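Local coordinates for protein cytochrome P450 (PDB 5L92) that binds heme and the steroid corticosterone, and probably acts as a cytochrome P450 monooxygenase that hydroxylates steroids, at residues V55-V58 with L59-N63; I85-P89 with P90-E94; V38-E42 with E43-W47; V341-A344 with F345-I349. All blocks are in the same frame, centred on the assembly; numbering follows the deposited sequence.

Interaction 1: V55-V58 with L59-N63; sequences VKEV and LEQKN
L59 packs against V55 one turn earlier in the last stretch of helix 52-60, where the α-helical i to i+4 pattern runs out. L59 N donates to V55 O (3.1 Å), while L59 CD1 lies 4.2 Å from V55 CG1 on the buried side that also meets R294, a heme-binding residue. E60 follows with its N bonded to K56 O at 2.9 Å. Its CG swings to the backbone-N side (chi1 -85°) and the extended chain passes across the methylenes of K56, whose CG is 3.5 Å from E60 OE2. K56 curls at its last two torsions to bring NZ round to E60 OE1, but that ion pair is long (3.9 Å); the stronger partner of the carboxylate is R347, bound through OE2. A glutamine at E60 would probably leave R347 and K56 without the negative charge that draws them together at the helix end. Q61 still donates N-H to E57 O (3.0 Å) but leaves helical angles and centres an inverse gamma turn, completed by a weak bond from K62 N to E60 O. Its side chain runs alongside that of E57, Q61 OE1 resting 3.3 Å from E57 CG.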
# COMPACT_ATOMS: atom_id res chain seq x y z
N VAL A 55 -8.44 -8.75 -13.95
CA VAL A 55 -8.08 -8.36 -12.59
C VAL A 55 -9.34 -8.28 -11.73
O VAL A 55 -9.39 -8.81 -10.61
CB VAL A 55 -7.30 -7.03 -12.59
CG1 VAL A 55 -7.15 -6.49 -11.18
CG2 VAL A 55 -5.92 -7.20 -13.22
N LYS A 56 -10.39 -7.64 -12.26
CA LYS A 56 -11.65 -7.52 -11.54
C LYS A 56 -12.21 -8.89 -11.17
O LYS A 56 -12.64 -9.10 -10.03
CB LYS A 56 -12.65 -6.75 -12.39
CG LYS A 56 -14.07 -6.68 -11.79
CD LYS A 56 -14.99 -5.70 -12.54
CE LYS A 56 -15.59 -6.32 -13.79
NZ LYS A 56 -16.70 -7.24 -13.42
N GLU A 57 -12.24 -9.82 -12.14
CA GLU A 57 -12.82 -11.13 -11.90
C GLU A 57 -12.04 -11.92 -10.86
O GLU A 57 -12.63 -12.55 -9.98
CB GLU A 57 -12.89 -11.90 -13.22
CG GLU A 57 -13.73 -13.15 -13.18
CD GLU A 57 -14.18 -13.57 -14.58
OE1 GLU A 57 -13.58 -13.09 -15.58
OE2 GLU A 57 -15.13 -14.37 -14.69
N VAL A 58 -10.71 -11.88 -10.94
CA VAL A 58 -9.88 -12.59 -9.97
C VAL A 58 -10.14 -12.09 -8.57
O VAL A 58 -10.25 -12.89 -7.63
CB VAL A 58 -8.39 -12.49 -10.34
CG1 VAL A 58 -7.49 -12.88 -9.12
CG2 VAL A 58 -8.10 -13.38 -11.58
N LEU A 59 -10.21 -10.76 -8.40
CA LEU A 59 -10.41 -10.19 -7.07
C LEU A 59 -11.84 -10.31 -6.56
O LEU A 59 -12.05 -10.37 -5.35
CB LEU A 59 -9.97 -8.72 -7.04
CG LEU A 59 -8.49 -8.41 -7.21
CD1 LEU A 59 -8.26 -6.92 -7.14
CD2 LEU A 59 -7.61 -9.16 -6.20
N GLU A 60 -12.85 -10.34 -7.44
CA GLU A 60 -14.22 -10.52 -6.95
C GLU A 60 -14.51 -11.97 -6.59
O GLU A 60 -15.29 -12.24 -5.67
CB GLU A 60 -15.24 -10.05 -7.98
CG GLU A 60 -15.52 -8.57 -7.91
CD GLU A 60 -16.35 -8.06 -9.08
OE1 GLU A 60 -16.88 -8.88 -9.87
OE2 GLU A 60 -16.49 -6.82 -9.20
N GLN A 61 -13.91 -12.92 -7.30
CA GLN A 61 -14.28 -14.33 -7.12
C GLN A 61 -13.45 -14.96 -6.01
O GLN A 61 -12.57 -15.80 -6.22
CB GLN A 61 -14.16 -15.07 -8.44
CG GLN A 61 -15.22 -14.64 -9.44
CD GLN A 61 -15.40 -15.68 -10.52
OE1 GLN A 61 -14.58 -15.79 -11.43
NE2 GLN A 61 -16.45 -16.47 -10.40
N LYS A 62 -13.78 -14.52 -4.79
CA LYS A 62 -13.10 -14.89 -3.55
C LYS A 62 -13.14 -16.38 -3.27
O LYS A 62 -12.24 -16.91 -2.61
CB LYS A 62 -13.78 -14.16 -2.38
CG LYS A 62 -15.30 -14.52 -2.34
CD LYS A 62 -16.18 -13.58 -1.58
CE LYS A 62 -17.62 -14.02 -1.67
NZ LYS A 62 -18.40 -13.20 -2.60
N ASN A 63 -14.20 -17.07 -3.69
CA ASN A 63 -14.30 -18.50 -3.41
C ASN A 63 -13.59 -19.34 -4.45
O ASN A 63 -13.40 -20.54 -4.24
CB ASN A 63 -15.78 -18.90 -3.30
CG ASN A 63 -16.47 -18.24 -2.11
OD1 ASN A 63 -15.88 -18.15 -1.03
ND2 ASN A 63 -17.67 -17.70 -2.32

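Interaction 2: I85-P89 with P90-E94; sequences INIDP and PKHAE. With HEM (protoporphyrin IX containing Fe), chain C.
H92 and D88 meet where the loop runs into helix 91-97, helix C of the P450 fold, and the histidine reaches on to the heme. In the first shell H92 NE2 donates to propionate oxygen HEM O1D at 2.6 Å, a nearly straight bond (169°) with the carboxylate carbon lying in the imidazole plane. Its CG stands anti to the backbone N (chi1 174°), which extends the ring off the helix so that NE2 reaches the propionate. Alongside, I85 CD1 touches HEM CBA on the other propionate arm at 3.7 Å. Behind the ring, H92 CB rests 3.7 Å from I87 O, and the I87 side chain folds back so that CD1 packs on H92 CA (3.8 Å) and on K91 CG (4.1 Å). H92 N is tied to D88 O at 3.1 Å, the donor standing well above the carbonyl plane. A cis peptide between P89 and P90 turns the chain into the helix. Farther out, both carboxylate oxygens of D88 are held, by S66 and S67, and H350 packs edge-to-face with the H92 ring. R96, H350 and R294 also bond the heme. The short N-H...O bond, set among these basic groups, would probably help stabilise negative charge on that propionate.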
# COMPACT_ATOMS: atom_id res chain seq x y z
N ILE A 85 -5.96 -10.02 5.62
CA ILE A 85 -5.51 -10.07 4.23
C ILE A 85 -5.25 -11.48 3.74
O ILE A 85 -5.18 -11.69 2.52
CB ILE A 85 -4.25 -9.19 4.05
CG1 ILE A 85 -4.01 -8.92 2.56
CG2 ILE A 85 -3.01 -9.82 4.68
CD1 ILE A 85 -3.14 -7.69 2.27
N ASN A 86 -5.13 -12.46 4.65
CA ASN A 86 -4.73 -13.83 4.33
C ASN A 86 -5.77 -14.88 4.73
O ASN A 86 -5.43 -16.06 4.82
CB ASN A 86 -3.39 -14.18 4.99
CG ASN A 86 -2.24 -13.37 4.45
OD1 ASN A 86 -2.11 -13.20 3.23
ND2 ASN A 86 -1.39 -12.85 5.35
N ILE A 87 -7.03 -14.49 4.92
CA ILE A 87 -8.06 -15.45 5.28
C ILE A 87 -9.25 -15.31 4.35
O ILE A 87 -9.54 -14.22 3.84
CB ILE A 87 -8.47 -15.30 6.76
CG1 ILE A 87 -8.90 -13.87 7.04
CG2 ILE A 87 -7.29 -15.70 7.66
CD1 ILE A 87 -9.51 -13.64 8.41
N ASP A 88 -9.92 -16.43 4.12
CA ASP A 88 -11.05 -16.59 3.22
C ASP A 88 -12.34 -16.56 4.01
O ASP A 88 -12.34 -16.67 5.24
CB ASP A 88 -10.95 -17.91 2.45
CG ASP A 88 -9.97 -17.86 1.27
OD1 ASP A 88 -9.63 -16.74 0.80
OD2 ASP A 88 -9.56 -18.94 0.79
N PRO A 89 -13.49 -16.45 3.33
CA PRO A 89 -14.75 -16.59 4.04
C PRO A 89 -14.92 -18.01 4.59
O PRO A 89 -14.32 -18.95 4.03
CB PRO A 89 -15.81 -16.28 2.98
CG PRO A 89 -15.07 -15.66 1.84
CD PRO A 89 -13.69 -16.22 1.89
N PRO A 90 -15.73 -18.20 5.64
CA PRO A 90 -16.54 -17.24 6.42
C PRO A 90 -15.78 -16.51 7.54
O PRO A 90 -16.31 -15.56 8.09
CB PRO A 90 -17.64 -18.13 7.02
CG PRO A 90 -16.99 -19.45 7.17
CD PRO A 90 -16.07 -19.59 5.99
N LYS A 91 -14.57 -16.96 7.85
CA LYS A 91 -13.74 -16.31 8.86
C LYS A 91 -13.41 -14.86 8.50
O LYS A 91 -13.23 -14.01 9.40
CB LYS A 91 -12.47 -17.15 9.04
CG LYS A 91 -11.49 -16.75 10.15
CD LYS A 91 -12.17 -16.69 11.53
CE LYS A 91 -11.14 -16.70 12.68
NZ LYS A 91 -11.72 -16.35 14.01
N HIS A 92 -13.31 -14.53 7.20
CA HIS A 92 -12.92 -13.16 6.85
C HIS A 92 -13.98 -12.17 7.31
O HIS A 92 -13.66 -11.13 7.89
CB HIS A 92 -12.71 -12.99 5.35
CG HIS A 92 -12.46 -11.56 4.97
ND1 HIS A 92 -13.46 -10.71 4.56
CD2 HIS A 92 -11.33 -10.81 5.02
CE1 HIS A 92 -12.96 -9.51 4.33
NE2 HIS A 92 -11.66 -9.54 4.60
N ALA A 93 -15.24 -12.47 7.04
CA ALA A 93 -16.32 -11.53 7.36
C ALA A 93 -16.43 -11.29 8.86
O ALA A 93 -16.61 -10.15 9.29
CB ALA A 93 -17.65 -12.05 6.81
N GLU A 94 -16.32 -12.36 9.66
CA GLU A 94 -16.32 -12.22 11.11
C GLU A 94 -15.17 -11.32 11.59
O GLU A 94 -15.39 -10.43 12.42
CB GLU A 94 -16.22 -13.61 11.76
CG GLU A 94 -17.34 -14.59 11.37
CD GLU A 94 -16.98 -16.06 11.64
OE1 GLU A 94 -16.04 -16.33 12.43
OE2 GLU A 94 -17.64 -16.96 11.06
CHA HEM C . -5.93 -4.29 1.94
CHB HEM C . -3.73 -0.99 -0.91
CHC HEM C . -3.22 2.02 2.80
CHD HEM C . -4.95 -1.47 5.68
C1A HEM C . -5.42 -3.62 0.84
C2A HEM C . -5.48 -4.09 -0.53
C3A HEM C . -4.86 -3.18 -1.31
C4A HEM C . -4.41 -2.10 -0.47
CMA HEM C . -4.69 -3.27 -2.83
CAA HEM C . -6.13 -5.41 -1.01
CBA HEM C . -5.36 -6.65 -0.54
CGA HEM C . -5.78 -7.89 -1.27
O1A HEM C . -6.85 -7.92 -1.89
O2A HEM C . -5.04 -8.89 -1.26
C1B HEM C . -3.43 0.15 -0.19
C2B HEM C . -2.94 1.42 -0.71
C3B HEM C . -2.79 2.23 0.35
C4B HEM C . -3.17 1.50 1.54
CMB HEM C . -2.69 1.73 -2.20
CAB HEM C . -2.35 3.71 0.42
CBB HEM C . -2.46 4.56 -0.62
C1C HEM C . -3.66 1.33 3.91
C2C HEM C . -3.59 1.80 5.27
C3C HEM C . -4.08 0.86 6.05
C4C HEM C . -4.43 -0.28 5.24
CMC HEM C . -3.10 3.19 5.76
CAC HEM C . -4.14 1.01 7.58
CBC HEM C . -5.31 0.90 8.21
C1D HEM C . -5.37 -2.54 4.94
C2D HEM C . -5.93 -3.75 5.48
C3D HEM C . -6.22 -4.56 4.45
C4D HEM C . -5.82 -3.85 3.23
CMD HEM C . -6.12 -3.99 7.00
CAD HEM C . -6.85 -5.97 4.47
CBD HEM C . -8.38 -5.91 4.29
CGD HEM C . -9.04 -7.26 4.15
O1D HEM C . -10.26 -7.37 4.39
O2D HEM C . -8.38 -8.26 3.77
NA HEM C . -4.76 -2.39 0.87
NB HEM C . -3.53 0.24 1.18
NC HEM C . -4.17 0.05 3.93
ND HEM C . -5.29 -2.66 3.58
FE HEM C . -4.52 -1.13 2.41

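Interaction 3: V38-E42 with E43-W47; sequences VQWDE and ERQVW
D41 OD2 is gripped twice by R44: the backbone N-H meets it almost straight at 2.9 Å (170°), on the anti side of the carboxylate, and R44 NE sits 3.4 Å away. In that second contact the oxygen lies well out of the guanidinium plane, so only the charges attract; R44 NH2 has its salt bridge with D48. D41 O is shared as well, by weak bonds from Q45 N and V46 N, because both residues face D41 in a G1 beta bulge. This closes the beta hairpin of strands 38-41 and 46-49, at the edge of the mixed sheet. Q45 takes left-handed helical angles there, and its side chain bends back to place NE2 2.8 Å from E42 O, in the carbonyl plane. Beyond the bulge, D41 N donates to V46 O at 2.8 Å. On the next, non-hydrogen-bonded pair, the tryptophans form a T-shaped stack, the edge of W40 directed at the face of W47 with planes 63° apart. W40 CB adds a CH-pi contact, 3.9 Å above the centre of the W47 six-membered ring, and V38 CG1 touches W47 CE3 at 3.8 Å. W47 NE1 bonds E311. With a straight backbone N-H bond from R44 and its guanidinium charge close by, the D41 carboxylate is likely to stay ionised, as the largely exposed turn would also favour.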
# COMPACT_ATOMS: atom_id res chain seq x y z
N VAL A 38 -3.88 -13.02 -20.09
CA VAL A 38 -3.79 -14.08 -19.09
C VAL A 38 -2.73 -15.04 -19.59
O VAL A 38 -2.91 -15.66 -20.64
CB VAL A 38 -5.13 -14.81 -18.89
CG1 VAL A 38 -4.97 -16.09 -18.03
CG2 VAL A 38 -6.13 -13.86 -18.25
N GLN A 39 -1.63 -15.17 -18.86
CA GLN A 39 -0.63 -16.10 -19.37
C GLN A 39 0.28 -16.64 -18.28
O GLN A 39 0.59 -15.96 -17.28
CB GLN A 39 0.20 -15.47 -20.50
CG GLN A 39 1.27 -14.47 -20.17
CD GLN A 39 1.93 -13.94 -21.46
OE1 GLN A 39 1.72 -12.79 -21.88
NE2 GLN A 39 2.70 -14.81 -22.12
N TRP A 40 0.62 -17.91 -18.46
CA TRP A 40 1.48 -18.61 -17.53
C TRP A 40 2.92 -18.18 -17.79
O TRP A 40 3.40 -18.23 -18.93
CB TRP A 40 1.33 -20.12 -17.69
CG TRP A 40 2.27 -20.93 -16.83
CD1 TRP A 40 3.39 -21.61 -17.23
CD2 TRP A 40 2.14 -21.16 -15.43
NE1 TRP A 40 3.97 -22.24 -16.16
CE2 TRP A 40 3.22 -21.99 -15.04
CE3 TRP A 40 1.23 -20.75 -14.46
CZ2 TRP A 40 3.42 -22.42 -13.73
CZ3 TRP A 40 1.43 -21.19 -13.12
CH2 TRP A 40 2.51 -22.01 -12.78
N ASP A 41 3.58 -17.73 -16.74
CA ASP A 41 4.99 -17.40 -16.80
C ASP A 41 5.79 -18.55 -16.20
O ASP A 41 5.73 -18.80 -14.99
CB ASP A 41 5.33 -16.11 -16.06
CG ASP A 41 6.71 -15.65 -16.42
OD1 ASP A 41 6.89 -15.26 -17.60
OD2 ASP A 41 7.61 -15.76 -15.58
N GLU A 42 6.57 -19.21 -17.06
CA GLU A 42 7.33 -20.39 -16.64
C GLU A 42 8.32 -20.04 -15.55
O GLU A 42 8.37 -20.70 -14.51
CB GLU A 42 8.05 -21.01 -17.86
CG GLU A 42 7.13 -21.81 -18.77
CD GLU A 42 6.44 -20.98 -19.84
OE1 GLU A 42 6.75 -19.75 -20.00
OE2 GLU A 42 5.61 -21.59 -20.55
N GLU A 43 9.14 -19.02 -15.79
CA GLU A 43 10.14 -18.59 -14.80
C GLU A 43 9.51 -18.33 -13.44
O GLU A 43 9.85 -18.99 -12.45
CB GLU A 43 10.85 -17.33 -15.33
CG GLU A 43 12.03 -16.87 -14.49
CD GLU A 43 13.10 -17.92 -14.37
OE1 GLU A 43 13.59 -18.41 -15.42
OE2 GLU A 43 13.42 -18.29 -13.23
N ARG A 44 8.56 -17.38 -13.36
CA ARG A 44 8.00 -17.03 -12.06
C ARG A 44 6.92 -17.98 -11.59
O ARG A 44 6.47 -17.87 -10.44
CB ARG A 44 7.45 -15.59 -12.10
CG ARG A 44 8.53 -14.53 -12.03
CD ARG A 44 7.94 -13.13 -12.20
NE ARG A 44 7.32 -13.01 -13.54
CZ ARG A 44 6.02 -12.81 -13.77
NH1 ARG A 44 5.15 -12.63 -12.77
NH2 ARG A 44 5.60 -12.74 -15.02
N GLN A 45 6.49 -18.94 -12.42
CA GLN A 45 5.57 -19.98 -11.92
C GLN A 45 4.22 -19.38 -11.47
O GLN A 45 3.69 -19.72 -10.41
CB GLN A 45 6.23 -20.77 -10.78
CG GLN A 45 7.48 -21.51 -11.17
CD GLN A 45 7.17 -22.83 -11.85
OE1 GLN A 45 6.68 -23.74 -11.21
NE2 GLN A 45 7.41 -22.92 -13.16
N VAL A 46 3.68 -18.47 -12.27
CA VAL A 46 2.41 -17.82 -11.95
C VAL A 46 1.64 -17.56 -13.24
O VAL A 46 2.22 -17.46 -14.33
CB VAL A 46 2.59 -16.47 -11.18
CG1 VAL A 46 3.27 -16.67 -9.83
CG2 VAL A 46 3.36 -15.45 -12.00
N TRP A 47 0.33 -17.44 -13.11
CA TRP A 47 -0.52 -16.86 -14.13
C TRP A 47 -0.60 -15.35 -13.91
O TRP A 47 -1.18 -14.91 -12.92
CB TRP A 47 -1.95 -17.41 -14.08
CG TRP A 47 -2.09 -18.79 -14.44
CD1 TRP A 47 -2.09 -19.85 -13.61
CD2 TRP A 47 -2.29 -19.29 -15.75
NE1 TRP A 47 -2.30 -20.99 -14.31
CE2 TRP A 47 -2.40 -20.69 -15.64
CE3 TRP A 47 -2.39 -18.71 -17.02
CZ2 TRP A 47 -2.61 -21.51 -16.74
CZ3 TRP A 47 -2.59 -19.53 -18.12
CH2 TRP A 47 -2.70 -20.93 -17.97

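Interaction 4: V341-A344 with F345-I349; sequences VHMA and FGRGI. With HEM (protoporphyrin IX containing Fe), chain C.
M343 lies across R347, and its side chain meets something at every atom. M343 CB sits 3.8 Å from G346 O; its CG, beside the backbone N (chi1 -70°), approaches R347 NH2 at 3.8 Å; its SD lies over one face of the R347 guanidinium, 3.9 Å from NH2; and the chain then bends at chi3, taking its end to helix 52-60, where it packs on V55. R347 is bent at chi2 and chi3 to lie beneath the sulfur, and its NH1 forms a salt bridge with E60. M343 to G346 is a type I beta turn, closed by G346 N to M343 O at 2.8 Å, and it opens the P450 cysteine-ligand loop, the F-G-x-G-x-H-x-C signature that leads to C352. G346 has backbone angles that call for glycine, and a beta carbon would also crowd the heme. F345 brings CE1 to 3.6 Å from HEM C2B, its ring oblique to the porphyrin and touching C352. An alanine in place of F345 is likely to strip this cover from the heme and leave a gap beside the cysteine ligand. Just before the turn, H342 ND1 accepts A344 N in its ring plane at 3.1 Å, while H342 NE2 is bonded to E280.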
# COMPACT_ATOMS: atom_id res chain seq x y z
N VAL A 341 -12.37 4.45 -12.30
CA VAL A 341 -12.82 3.35 -11.46
C VAL A 341 -11.63 2.42 -11.28
O VAL A 341 -11.62 1.29 -11.76
CB VAL A 341 -14.04 2.62 -12.04
CG1 VAL A 341 -14.54 1.59 -11.00
CG2 VAL A 341 -15.20 3.65 -12.32
N HIS A 342 -10.60 2.93 -10.62
CA HIS A 342 -9.41 2.14 -10.47
C HIS A 342 -9.59 1.15 -9.32
O HIS A 342 -10.55 1.20 -8.55
CB HIS A 342 -8.23 3.05 -10.23
CG HIS A 342 -8.38 3.81 -8.97
ND1 HIS A 342 -8.18 3.23 -7.73
CD2 HIS A 342 -8.81 5.07 -8.74
CE1 HIS A 342 -8.43 4.12 -6.79
NE2 HIS A 342 -8.81 5.25 -7.38
N MET A 343 -8.65 0.22 -9.23
CA MET A 343 -8.65 -0.83 -8.22
C MET A 343 -7.39 -0.74 -7.36
O MET A 343 -6.86 -1.75 -6.92
CB MET A 343 -8.76 -2.20 -8.90
CG MET A 343 -10.14 -2.42 -9.52
SD MET A 343 -10.48 -4.02 -10.29
CE MET A 343 -9.60 -3.81 -11.84
N ALA A 344 -6.89 0.47 -7.12
CA ALA A 344 -5.63 0.60 -6.42
C ALA A 344 -5.76 0.14 -4.97
O ALA A 344 -4.75 -0.18 -4.35
CB ALA A 344 -5.12 2.04 -6.51
N PHE A 345 -6.97 0.09 -4.44
CA PHE A 345 -7.25 -0.45 -3.12
C PHE A 345 -7.80 -1.86 -3.19
O PHE A 345 -8.33 -2.36 -2.19
CB PHE A 345 -8.25 0.45 -2.38
CG PHE A 345 -7.70 1.80 -2.03
CD1 PHE A 345 -6.64 1.92 -1.18
CD2 PHE A 345 -8.26 2.95 -2.59
CE1 PHE A 345 -6.14 3.16 -0.86
CE2 PHE A 345 -7.76 4.20 -2.24
CZ PHE A 345 -6.70 4.30 -1.41
N GLY A 346 -7.70 -2.51 -4.34
CA GLY A 346 -8.31 -3.80 -4.50
C GLY A 346 -9.76 -3.67 -4.92
O GLY A 346 -10.19 -2.65 -5.43
N ARG A 347 -10.53 -4.71 -4.63
CA ARG A 347 -11.88 -4.88 -5.13
C ARG A 347 -12.48 -6.13 -4.50
O ARG A 347 -11.90 -7.21 -4.60
CB ARG A 347 -11.88 -5.04 -6.67
CG ARG A 347 -13.22 -5.52 -7.26
CD ARG A 347 -14.28 -4.44 -7.25
NE ARG A 347 -13.90 -3.37 -8.16
CZ ARG A 347 -14.37 -3.20 -9.39
NH1 ARG A 347 -15.29 -4.02 -9.90
NH2 ARG A 347 -13.92 -2.19 -10.13
N GLY A 348 -13.67 -6.02 -3.94
CA GLY A 348 -14.30 -7.15 -3.31
C GLY A 348 -14.13 -7.14 -1.81
O GLY A 348 -13.90 -6.11 -1.18
N ILE A 349 -14.21 -8.33 -1.22
CA ILE A 349 -14.27 -8.39 0.25
C ILE A 349 -12.98 -7.94 0.91
O ILE A 349 -13.02 -7.55 2.08
CB ILE A 349 -14.64 -9.80 0.72
CG1 ILE A 349 -13.47 -10.76 0.45
CG2 ILE A 349 -15.88 -10.25 0.01
CD1 ILE A 349 -13.60 -12.06 1.15
CHA HEM C . -5.93 -4.29 1.94
CHB HEM C . -3.73 -0.99 -0.91
CHC HEM C . -3.22 2.02 2.80
CHD HEM C . -4.95 -1.47 5.68
C1A HEM C . -5.42 -3.62 0.84
C2A HEM C . -5.48 -4.09 -0.53
C3A HEM C . -4.86 -3.18 -1.31
C4A HEM C . -4.41 -2.10 -0.47
CMA HEM C . -4.69 -3.27 -2.83
CAA HEM C . -6.13 -5.41 -1.01
CBA HEM C . -5.36 -6.65 -0.54
CGA HEM C . -5.78 -7.89 -1.27
O1A HEM C . -6.85 -7.92 -1.89
O2A HEM C . -5.04 -8.89 -1.26
C1B HEM C . -3.43 0.15 -0.19
C2B HEM C . -2.94 1.42 -0.71
C3B HEM C . -2.79 2.23 0.35
C4B HEM C . -3.17 1.50 1.54
CMB HEM C . -2.69 1.73 -2.20
CAB HEM C . -2.35 3.71 0.42
CBB HEM C . -2.46 4.56 -0.62
C1C HEM C . -3.66 1.33 3.91
C2C HEM C . -3.59 1.80 5.27
C3C HEM C . -4.08 0.86 6.05
C4C HEM C . -4.43 -0.28 5.24
CMC HEM C . -3.10 3.19 5.76
CAC HEM C . -4.14 1.01 7.58
CBC HEM C . -5.31 0.90 8.21
C1D HEM C . -5.37 -2.54 4.94
C2D HEM C . -5.93 -3.75 5.48
C3D HEM C . -6.22 -4.56 4.45
C4D HEM C . -5.82 -3.85 3.23
CMD HEM C . -6.12 -3.99 7.00
CAD HEM C . -6.85 -5.97 4.47
CBD HEM C . -8.38 -5.91 4.29
CGD HEM C . -9.04 -7.26 4.15
O1D HEM C . -10.26 -7.37 4.39
O2D HEM C . -8.38 -8.26 3.77
NA HEM C . -4.76 -2.39 0.87
NB HEM C . -3.53 0.24 1.18
NC HEM C . -4.17 0.05 3.93
ND HEM C . -5.29 -2.66 3.58
FE HEM C . -4.52 -1.13 2.41

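Interactions 1, 2 and 4 touch one another beside the heme, interaction 2 at its propionates and interaction 4 also at the ring bearing CMA and through F345. The end of helix 52-60 reaches the cysteine loop through the E60 OE2 to R347 NH1 salt bridge (3.1 Å) and V55 CG1 against M343 CE (3.7 Å), and the side chain of L59 comes within about 5 Å of the heme. Interaction 2 meets interaction 4 where H92 CE1 packs 3.0 Å from I349 O, and it meets interaction 1 where P89 CG lies 3.9 Å from N63 OD1. Interaction 3 stands apart: the hairpin comes no nearer than about 7 Å to interaction 1, though strand 46-49 leads into helix 52-60.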